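Per a 4 allergen (Periplaneta americana, PDB 3EBW) is a major cockroach allergen with a lipocalin-type beta barrel that probably binds small hydrophobic molecules. Local coordinates at residues Phe10-Thr16 with Trp76-Phe81; Ser93-Met97 with Ile107-Cys111; Lys17-Trp22 with Thr100-Ser106. All coordinates share one frame; numbering follows the deposited sequence.

Contact 1 (Phe10-Thr16 with Trp76-Phe81); sequences FTGLDMT and WTEDTF. Unlike the reference sequence in segment 76-81: Asp79 (reference Asn).
The N-terminal segment of this lipocalin barrel, Phe10-Thr16, lies against 76-81, the loop entering strand 80-83 and its first two residues; Met15 packs on Trp76 and Phe81, with Leu13 more loosely beside them. Two backbone N-H groups are held by Glu78: Leu13 N donates to its carbonyl O (3.0 Å), and Gly12 N to its carboxylate OE2, on the anti lone pair. A bend at chi2 (51°) turns the glutamate back to reach Gly12, whose positive phi suits glycine. Leu13 carbonyl O sits near the edge of the Trp76 indole and accepts a weak bond from NE1 (3.1 Å). Met15, a selenomethionine here, spans both aromatic rings, as a long flexible side chain can. Its CB lies over one face of Trp76, 3.4 Å from the centroid of the six-membered ring, while the bent chain carries CE over Phe81, 3.7 Å from that ring's centroid. Its SE, 4.3 Å from the same centroid, adds a Met-aromatic contact. Leu13 CD2 reaches the backbone at the start of strand 80-83, 3.5 Å from Thr80 N. Such packing of the chain before the first strand across one end of the barrel is typical of the lipocalin fold.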
loop_
_atom_site.group_PDB
_atom_site.type_symbol
_atom_site.label_atom_id
_atom_site.label_comp_id
_atom_site.label_asym_id
_atom_site.label_seq_id
_atom_site.Cartn_x
_atom_site.Cartn_y
_atom_site.Cartn_z
ATOM N N PHE A 10 8.535 -2.023 -23.979
ATOM C CA PHE A 10 7.965 -0.948 -24.767
ATOM C C PHE A 10 9.133 -0.366 -25.547
ATOM O O PHE A 10 10.289 -0.644 -25.218
ATOM C CB PHE A 10 7.373 0.075 -23.793
ATOM C CG PHE A 10 6.675 1.228 -24.446
ATOM C CD1 PHE A 10 5.417 1.075 -24.999
ATOM C CD2 PHE A 10 7.261 2.491 -24.455
ATOM C CE1 PHE A 10 4.742 2.160 -25.550
ATOM C CE2 PHE A 10 6.603 3.579 -25.003
ATOM C CZ PHE A 10 5.332 3.417 -25.553
ATOM N N THR A 11 8.834 0.403 -26.593
ATOM C CA THR A 11 9.861 1.067 -27.399
ATOM C C THR A 11 9.188 2.119 -28.238
ATOM O O THR A 11 7.957 2.143 -28.345
ATOM C CB THR A 11 10.545 0.165 -28.409
ATOM O OG1 THR A 11 9.559 -0.282 -29.345
ATOM C CG2 THR A 11 11.239 -1.009 -27.736
ATOM N N GLY A 12 10.012 2.965 -28.858
ATOM C CA GLY A 12 9.504 4.028 -29.703
ATOM C C GLY A 12 8.938 5.156 -28.869
ATOM O O GLY A 12 8.123 5.940 -29.352
ATOM N N LEU A 13 9.375 5.231 -27.612
ATOM C CA LEU A 13 8.906 6.255 -26.697
ATOM C C LEU A 13 9.213 7.639 -27.266
ATOM O O LEU A 13 10.318 7.910 -27.697
ATOM C CB LEU A 13 9.559 6.077 -25.318
ATOM C CG LEU A 13 9.241 7.172 -24.286
ATOM C CD1 LEU A 13 7.738 7.252 -24.038
ATOM C CD2 LEU A 13 10.012 6.897 -23.018
ATOM N N ASP A 14 8.215 8.508 -27.262
ATOM C CA ASP A 14 8.358 9.859 -27.778
ATOM C C ASP A 14 7.698 10.844 -26.784
ATOM O O ASP A 14 6.515 11.183 -26.895
ATOM C CB ASP A 14 7.710 9.923 -29.172
ATOM C CG ASP A 14 7.831 11.287 -29.819
ATOM O OD1 ASP A 14 8.625 12.113 -29.337
ATOM O OD2 ASP A 14 7.134 11.541 -30.822
HETATM N N MSE A 15 8.489 11.292 -25.809
HETATM C CA MSE A 15 8.015 12.206 -24.781
HETATM C C MSE A 15 7.351 13.440 -25.337
HETATM O O MSE A 15 6.785 14.227 -24.605
HETATM C CB MSE A 15 9.152 12.592 -23.831
HETATM C CG MSE A 15 9.584 11.444 -22.928
HETATM SE SE MSE A 15 8.086 10.636 -21.938
HETATM C CE MSE A 15 8.132 11.848 -20.428
ATOM N N THR A 16 7.401 13.608 -26.642
ATOM C CA THR A 16 6.766 14.755 -27.238
ATOM C C THR A 16 5.302 14.401 -27.396
ATOM O O THR A 16 4.441 15.258 -27.283
ATOM C CB THR A 16 7.390 15.073 -28.590
ATOM O OG1 THR A 16 8.813 14.991 -28.470
ATOM C CG2 THR A 16 7.024 16.480 -29.021
ATOM N N TRP A 76 15.655 11.002 -22.791
ATOM C CA TRP A 76 14.763 9.861 -22.841
ATOM C C TRP A 76 15.177 8.856 -23.893
ATOM O O TRP A 76 15.432 9.195 -25.047
ATOM C CB TRP A 76 13.308 10.314 -23.040
ATOM C CG TRP A 76 12.829 10.601 -24.423
ATOM C CD1 TRP A 76 12.472 9.687 -25.381
ATOM C CD2 TRP A 76 12.474 11.889 -24.951
ATOM N NE1 TRP A 76 11.896 10.333 -26.464
ATOM C CE2 TRP A 76 11.888 11.680 -26.220
ATOM C CE3 TRP A 76 12.582 13.197 -24.469
ATOM C CZ2 TRP A 76 11.415 12.730 -26.998
ATOM C CZ3 TRP A 76 12.107 14.232 -25.247
ATOM C CH2 TRP A 76 11.531 13.995 -26.493
ATOM N N THR A 77 15.284 7.609 -23.465
ATOM C CA THR A 77 15.669 6.512 -24.331
ATOM C C THR A 77 14.484 5.884 -25.043
ATOM O O THR A 77 13.422 6.489 -25.162
ATOM C CB THR A 77 16.391 5.447 -23.545
ATOM O OG1 THR A 77 17.251 6.089 -22.610
ATOM C CG2 THR A 77 17.256 4.599 -24.474
ATOM N N GLU A 78 14.687 4.667 -25.525
ATOM C CA GLU A 78 13.676 3.937 -26.269
ATOM C C GLU A 78 12.427 3.650 -25.428
ATOM O O GLU A 78 11.315 3.606 -25.956
ATOM C CB GLU A 78 14.302 2.651 -26.809
ATOM C CG GLU A 78 13.662 2.145 -28.093
ATOM C CD GLU A 78 13.559 3.216 -29.154
ATOM O OE1 GLU A 78 14.609 3.664 -29.659
ATOM O OE2 GLU A 78 12.421 3.614 -29.476
ATOM N N ASP A 79 12.612 3.485 -24.121
ATOM C CA ASP A 79 11.496 3.232 -23.200
ATOM C C ASP A 79 11.866 3.728 -21.796
ATOM O O ASP A 79 11.560 3.086 -20.793
ATOM C CB ASP A 79 11.216 1.743 -23.142
ATOM C CG ASP A 79 12.378 0.955 -22.537
ATOM O OD1 ASP A 79 13.443 1.550 -22.269
ATOM O OD2 ASP A 79 12.222 -0.269 -22.329
ATOM N N THR A 80 12.523 4.881 -21.731
ATOM C CA THR A 80 12.976 5.432 -20.465
ATOM C C THR A 80 12.945 6.933 -20.511
ATOM O O THR A 80 13.133 7.496 -21.563
ATOM C CB THR A 80 14.421 4.976 -20.208
ATOM O OG1 THR A 80 14.392 3.720 -19.530
ATOM C CG2 THR A 80 15.210 6.007 -19.419
ATOM N N PHE A 81 12.664 7.596 -19.397
ATOM C CA PHE A 81 12.727 9.050 -19.427
ATOM C C PHE A 81 13.250 9.569 -18.118
ATOM O O PHE A 81 13.012 8.976 -17.086
ATOM C CB PHE A 81 11.386 9.700 -19.803
ATOM C CG PHE A 81 10.273 9.460 -18.834
ATOM C CD1 PHE A 81 9.443 8.359 -18.976
ATOM C CD2 PHE A 81 9.998 10.383 -17.828
ATOM C CE1 PHE A 81 8.357 8.191 -18.136
ATOM C CE2 PHE A 81 8.919 10.216 -16.991
ATOM C CZ PHE A 81 8.098 9.125 -17.142
#

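Contact 2 (Ser93-Met97 with Ile107-Cys111); sequences STYFM and IVAGC
Phe96 and Ala109 form an antiparallel hydrogen-bonded pair that ties together the two strands of a beta hairpin. Phe96 N donates to Ala109 O at 2.8 Å, nearly straight (162°), and Ala109 N returns a bond to Phe96 O at 3.0 Å. Phe96 carries CG anti to its own carbonyl carbon (chi1 -63°), which brings the ring edge beside the neighbouring strand: CD2 comes to 3.8 Å from Ala109 O, in the plane of the ring. The small methyl of Ala109 shares that face of the sheet. Met97 and Val108 project from the other face. There the selenomethionine has CG anti to the backbone N (chi1 177°) and bends at its next two torsions, putting SE 3.7 Å from Val108 CG2, while CE is 4.0 Å from the same methyl. Tyr95 crosses to the partner strand, its CD1 4.0 Å from Gly110 CA; glycine, with no side chain, leaves the aromatic ring room against the backbone. The side with Tyr95, Met97 and Val108 probably faces the barrel interior, since Met97 touches Tyr18 and Val108 touches Phe81. The Tyr95 side chain also comes within about 3 Å (nearest atoms) of a PE4 molecule, probably from the crystallisation liquor, though such molecules often mark pockets. On the other face Thr8 meets Phe96 and Ile6 meets Ala109, while strands 80-83 and 119-125 flank the hairpin within the sheet.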
loop_
_atom_site.group_PDB
_atom_site.type_symbol
_atom_site.label_atom_id
_atom_site.label_comp_id
_atom_site.label_asym_id
_atom_site.label_seq_id
_atom_site.Cartn_x
_atom_site.Cartn_y
_atom_site.Cartn_z
ATOM N N SER A 93 16.178 11.685 -11.464
ATOM C CA SER A 93 15.539 10.376 -11.335
ATOM C C SER A 93 15.230 9.768 -12.711
ATOM O O SER A 93 14.928 10.500 -13.647
ATOM C CB SER A 93 14.257 10.495 -10.521
ATOM O OG SER A 93 13.357 11.381 -11.155
ATOM N N THR A 94 15.326 8.439 -12.838
ATOM C CA THR A 94 15.029 7.748 -14.107
ATOM C C THR A 94 13.800 6.879 -13.934
ATOM O O THR A 94 13.689 6.187 -12.960
ATOM C CB THR A 94 16.184 6.836 -14.569
ATOM O OG1 THR A 94 17.350 7.625 -14.794
ATOM C CG2 THR A 94 15.826 6.123 -15.866
ATOM N N TYR A 95 12.900 6.926 -14.909
ATOM C CA TYR A 95 11.639 6.184 -14.924
ATOM C C TYR A 95 11.475 5.363 -16.216
ATOM O O TYR A 95 11.853 5.820 -17.310
ATOM C CB TYR A 95 10.478 7.174 -14.848
ATOM C CG TYR A 95 10.454 7.980 -13.588
ATOM C CD1 TYR A 95 9.787 7.506 -12.465
ATOM C CD2 TYR A 95 11.090 9.204 -13.511
ATOM C CE1 TYR A 95 9.752 8.236 -11.295
ATOM C CE2 TYR A 95 11.069 9.943 -12.354
ATOM C CZ TYR A 95 10.397 9.458 -11.246
ATOM O OH TYR A 95 10.336 10.189 -10.084
ATOM N N PHE A 96 10.887 4.174 -16.093
ATOM C CA PHE A 96 10.654 3.268 -17.223
ATOM C C PHE A 96 9.249 3.401 -17.764
ATOM O O PHE A 96 8.313 3.359 -17.019
ATOM C CB PHE A 96 10.885 1.828 -16.786
ATOM C CG PHE A 96 12.284 1.565 -16.365
ATOM C CD1 PHE A 96 13.151 0.861 -17.190
ATOM C CD2 PHE A 96 12.774 2.100 -15.177
ATOM C CE1 PHE A 96 14.488 0.706 -16.833
ATOM C CE2 PHE A 96 14.104 1.950 -14.817
ATOM C CZ PHE A 96 14.963 1.252 -15.645
HETATM N N MSE A 97 9.100 3.556 -19.069
HETATM C CA MSE A 97 7.786 3.674 -19.654
HETATM C C MSE A 97 7.331 2.265 -19.939
HETATM O O MSE A 97 7.643 1.729 -20.983
HETATM C CB MSE A 97 7.866 4.441 -20.953
HETATM C CG MSE A 97 6.554 4.540 -21.649
HETATM SE SE MSE A 97 5.262 5.377 -20.487
HETATM C CE MSE A 97 5.557 7.239 -20.963
ATOM N N ILE A 107 1.104 3.479 -18.391
ATOM C CA ILE A 107 1.712 2.885 -17.212
ATOM C C ILE A 107 3.242 3.126 -17.150
ATOM O O ILE A 107 4.008 2.611 -17.946
ATOM C CB ILE A 107 1.253 1.340 -17.016
ATOM C CG1 ILE A 107 2.442 0.419 -16.921
ATOM C CG2 ILE A 107 0.262 0.882 -18.104
ATOM C CD1 ILE A 107 3.173 0.532 -15.644
ATOM N N VAL A 108 3.644 3.970 -16.196
ATOM C CA VAL A 108 5.025 4.370 -15.930
ATOM C C VAL A 108 5.481 3.700 -14.648
ATOM O O VAL A 108 4.643 3.308 -13.853
ATOM C CB VAL A 108 5.125 5.903 -15.721
ATOM C CG1 VAL A 108 6.378 6.266 -14.933
ATOM C CG2 VAL A 108 5.185 6.596 -17.036
ATOM N N ALA A 109 6.789 3.586 -14.423
ATOM C CA ALA A 109 7.283 2.933 -13.214
ATOM C C ALA A 109 8.718 3.307 -12.868
ATOM O O ALA A 109 9.541 3.490 -13.744
ATOM C CB ALA A 109 7.162 1.420 -13.353
ATOM N N GLY A 110 9.006 3.413 -11.574
ATOM C CA GLY A 110 10.335 3.766 -11.131
ATOM C C GLY A 110 10.544 3.239 -9.734
ATOM O O GLY A 110 9.887 2.296 -9.312
ATOM N N CYS A 111 11.470 3.858 -9.019
ATOM C CA CYS A 111 11.809 3.475 -7.669
ATOM C C CYS A 111 11.691 4.731 -6.825
ATOM O O CYS A 111 11.492 5.809 -7.363
ATOM C CB CYS A 111 13.226 2.943 -7.657
ATOM S SG CYS A 111 13.440 1.492 -8.748
#

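Contact 3 (Lys17-Trp22 with Thr100-Ser106); sequences KYVGTW and TDYQTYS
Trp22 and Tyr18 pack against the loop that links strands 93-100 and 106-112, an aromatic contact at the end of the barrel where the first strand starts. Gly20-Thr21-Trp22 matches the Gly-X-Trp signature of lipocalins. At its backbone angles a CB on Gly20 would jam against the carbonyl O of Val19, so this place at the start of the strand calls for glycine, while tryptophan offers a broad, flat surface to the loop. The compact Ser106 sets its CB over one face of the Trp22 indole, 3.8 Å from the centroid of the six-membered ring. The outer edge of the same ring meets the loop backbone, with CH2 3.5 Å from Tyr102 C. The indole is fixed in rotation by NE1, which donates to Tyr18 O (3.0 Å) almost in the plane of the ring. Tyr18 in turn lays its ring over that NE1. The loop is shaped by an ST turn (Tyr102 N to Thr100 OG1) and an Asx turn (Gln103 N to Asp101 OD2). Lys17 CB lies above the plane of the Tyr102 ring, over its CD2 corner (3.3 Å), while the backbone of Tyr18 meets the ring edge, and Tyr102 OH bonds to Asp14 N. With CG anti to the backbone N (chi1 -158°), Tyr18 directs its OH to Ser106 OG in its ring plane; this hydrogen bond is modelled very short, 2.5 Å from OH to OG, a length not to be leaned on at this resolution.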
loop_
_atom_site.group_PDB
_atom_site.type_symbol
_atom_site.label_atom_id
_atom_site.label_comp_id
_atom_site.label_asym_id
_atom_site.label_seq_id
_atom_site.Cartn_x
_atom_site.Cartn_y
_atom_site.Cartn_z
ATOM N N LYS A 17 5.026 13.126 -27.651
ATOM C CA LYS A 17 3.653 12.652 -27.799
ATOM C C LYS A 17 3.031 12.413 -26.422
ATOM O O LYS A 17 1.854 12.069 -26.309
ATOM C CB LYS A 17 3.621 11.342 -28.588
ATOM C CG LYS A 17 3.812 11.472 -30.089
ATOM C CD LYS A 17 3.721 10.094 -30.735
ATOM C CE LYS A 17 3.819 10.134 -32.241
ATOM N NZ LYS A 17 3.972 8.747 -32.755
ATOM N N TYR A 18 3.837 12.588 -25.380
ATOM C CA TYR A 18 3.388 12.382 -24.013
ATOM C C TYR A 18 2.927 13.695 -23.423
ATOM O O TYR A 18 2.504 13.758 -22.278
ATOM C CB TYR A 18 4.528 11.828 -23.170
ATOM C CG TYR A 18 4.040 11.112 -21.940
ATOM C CD1 TYR A 18 3.437 9.860 -22.037
ATOM C CD2 TYR A 18 4.141 11.702 -20.681
ATOM C CE1 TYR A 18 2.946 9.219 -20.920
ATOM C CE2 TYR A 18 3.656 11.072 -19.564
ATOM C CZ TYR A 18 3.053 9.828 -19.681
ATOM O OH TYR A 18 2.527 9.217 -18.561
ATOM N N VAL A 19 3.047 14.756 -24.209
ATOM C CA VAL A 19 2.635 16.077 -23.773
ATOM C C VAL A 19 1.205 16.011 -23.250
ATOM O O VAL A 19 0.444 15.119 -23.622
ATOM C CB VAL A 19 2.746 17.099 -24.948
ATOM C CG1 VAL A 19 1.632 18.138 -24.874
ATOM C CG2 VAL A 19 4.111 17.801 -24.892
ATOM N N GLY A 20 0.848 16.940 -22.372
ATOM C CA GLY A 20 -0.500 16.942 -21.842
ATOM C C GLY A 20 -0.672 16.723 -20.341
ATOM O O GLY A 20 0.274 16.838 -19.556
ATOM N N THR A 21 -1.911 16.415 -19.951
ATOM C CA THR A 21 -2.270 16.204 -18.553
ATOM C C THR A 21 -2.674 14.775 -18.279
ATOM O O THR A 21 -3.686 14.292 -18.785
ATOM C CB THR A 21 -3.422 17.123 -18.140
ATOM O OG1 THR A 21 -2.978 18.483 -18.211
ATOM C CG2 THR A 21 -3.871 16.820 -16.716
ATOM N N TRP A 22 -1.863 14.102 -17.472
ATOM C CA TRP A 22 -2.138 12.728 -17.120
ATOM C C TRP A 22 -2.591 12.603 -15.664
ATOM O O TRP A 22 -1.868 12.975 -14.742
ATOM C CB TRP A 22 -0.897 11.872 -17.344
ATOM C CG TRP A 22 -0.494 11.724 -18.760
ATOM C CD1 TRP A 22 0.386 12.509 -19.448
ATOM C CD2 TRP A 22 -0.972 10.744 -19.694
ATOM N NE1 TRP A 22 0.488 12.078 -20.750
ATOM C CE2 TRP A 22 -0.334 10.999 -20.929
ATOM C CE3 TRP A 22 -1.876 9.673 -19.608
ATOM C CZ2 TRP A 22 -0.574 10.233 -22.068
ATOM C CZ3 TRP A 22 -2.117 8.907 -20.749
ATOM C CH2 TRP A 22 -1.465 9.194 -21.961
ATOM N N THR A 100 2.167 2.615 -23.014
ATOM C CA THR A 100 1.249 3.720 -23.233
ATOM C C THR A 100 0.769 3.880 -24.685
ATOM O O THR A 100 1.405 3.410 -25.623
ATOM C CB THR A 100 1.873 5.032 -22.791
ATOM O OG1 THR A 100 0.909 6.073 -22.960
ATOM C CG2 THR A 100 3.114 5.357 -23.634
ATOM N N ASP A 101 -0.366 4.542 -24.861
ATOM C CA ASP A 101 -0.893 4.782 -26.189
ATOM C C ASP A 101 -0.962 6.292 -26.377
ATOM O O ASP A 101 -1.619 6.795 -27.286
ATOM C CB ASP A 101 -2.280 4.159 -26.343
ATOM C CG ASP A 101 -3.358 4.924 -25.600
ATOM O OD1 ASP A 101 -4.532 4.528 -25.730
ATOM O OD2 ASP A 101 -3.051 5.910 -24.895
ATOM N N TYR A 102 -0.269 6.998 -25.492
ATOM C CA TYR A 102 -0.200 8.448 -25.491
ATOM C C TYR A 102 -1.521 9.172 -25.448
ATOM O O TYR A 102 -1.530 10.392 -25.585
ATOM C CB TYR A 102 0.594 8.997 -26.685
ATOM C CG TYR A 102 2.003 8.477 -26.796
ATOM C CD1 TYR A 102 2.267 7.290 -27.472
ATOM C CD2 TYR A 102 3.068 9.150 -26.212
ATOM C CE1 TYR A 102 3.552 6.785 -27.564
ATOM C CE2 TYR A 102 4.359 8.649 -26.304
ATOM C CZ TYR A 102 4.586 7.462 -26.979
ATOM O OH TYR A 102 5.826 6.901 -27.031
ATOM N N GLN A 103 -2.634 8.466 -25.272
ATOM C CA GLN A 103 -3.910 9.168 -25.192
ATOM C C GLN A 103 -5.108 8.387 -24.679
ATOM O O GLN A 103 -6.157 8.386 -25.306
ATOM C CB GLN A 103 -4.238 9.828 -26.541
ATOM C CG GLN A 103 -3.878 11.324 -26.548
ATOM C CD GLN A 103 -3.964 11.983 -27.911
ATOM O OE1 GLN A 103 -5.024 12.019 -28.534
ATOM N NE2 GLN A 103 -2.840 12.522 -28.376
ATOM N N THR A 104 -4.949 7.746 -23.523
ATOM C CA THR A 104 -6.016 6.968 -22.895
ATOM C C THR A 104 -5.528 6.290 -21.612
ATOM O O THR A 104 -6.200 6.339 -20.588
ATOM C CB THR A 104 -6.584 5.883 -23.845
ATOM O OG1 THR A 104 -7.980 5.744 -23.592
ATOM C CG2 THR A 104 -5.959 4.530 -23.597
ATOM N N TYR A 105 -4.359 5.653 -21.686
ATOM C CA TYR A 105 -3.752 4.976 -20.550
ATOM C C TYR A 105 -2.242 5.206 -20.617
ATOM O O TYR A 105 -1.704 5.489 -21.679
ATOM C CB TYR A 105 -4.052 3.484 -20.594
ATOM C CG TYR A 105 -3.233 2.715 -21.593
ATOM C CD1 TYR A 105 -3.507 2.785 -22.955
ATOM C CD2 TYR A 105 -2.184 1.903 -21.173
ATOM C CE1 TYR A 105 -2.761 2.063 -23.878
ATOM C CE2 TYR A 105 -1.428 1.177 -22.082
ATOM C CZ TYR A 105 -1.719 1.259 -23.437
ATOM O OH TYR A 105 -0.959 0.543 -24.341
ATOM N N SER A 106 -1.557 5.078 -19.488
ATOM C CA SER A 106 -0.128 5.307 -19.445
ATOM C C SER A 106 0.501 4.652 -18.245
ATOM O O SER A 106 0.457 5.230 -17.164
ATOM C CB SER A 106 0.149 6.805 -19.351
ATOM O OG SER A 106 1.365 7.046 -18.650
#

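How the contacts relate
The three contacts lie in one lipocalin barrel, their centres 11 Å (contacts 1 and 2), 12 Å (1 and 3) and 14 Å (2 and 3) apart, and all reach the same curled antiparallel sheet. Contact 1 closes before contact 2 opens along the chain, whereas contact 3 interleaves with both, since its 17-22 segment comes early and its 100-106 loop falls inside the hairpin of contact 2. Strands 80-83 and 93-100 pair directly, which joins contacts 1 and 2 through backbone bonds. Phe10 packs on both Met97 and Thr100, and Met97 touches Tyr18: the N-terminal segment and two loops gather at one end, against the wall formed by the hairpin, consistent with the closed end of a lipocalin barrel.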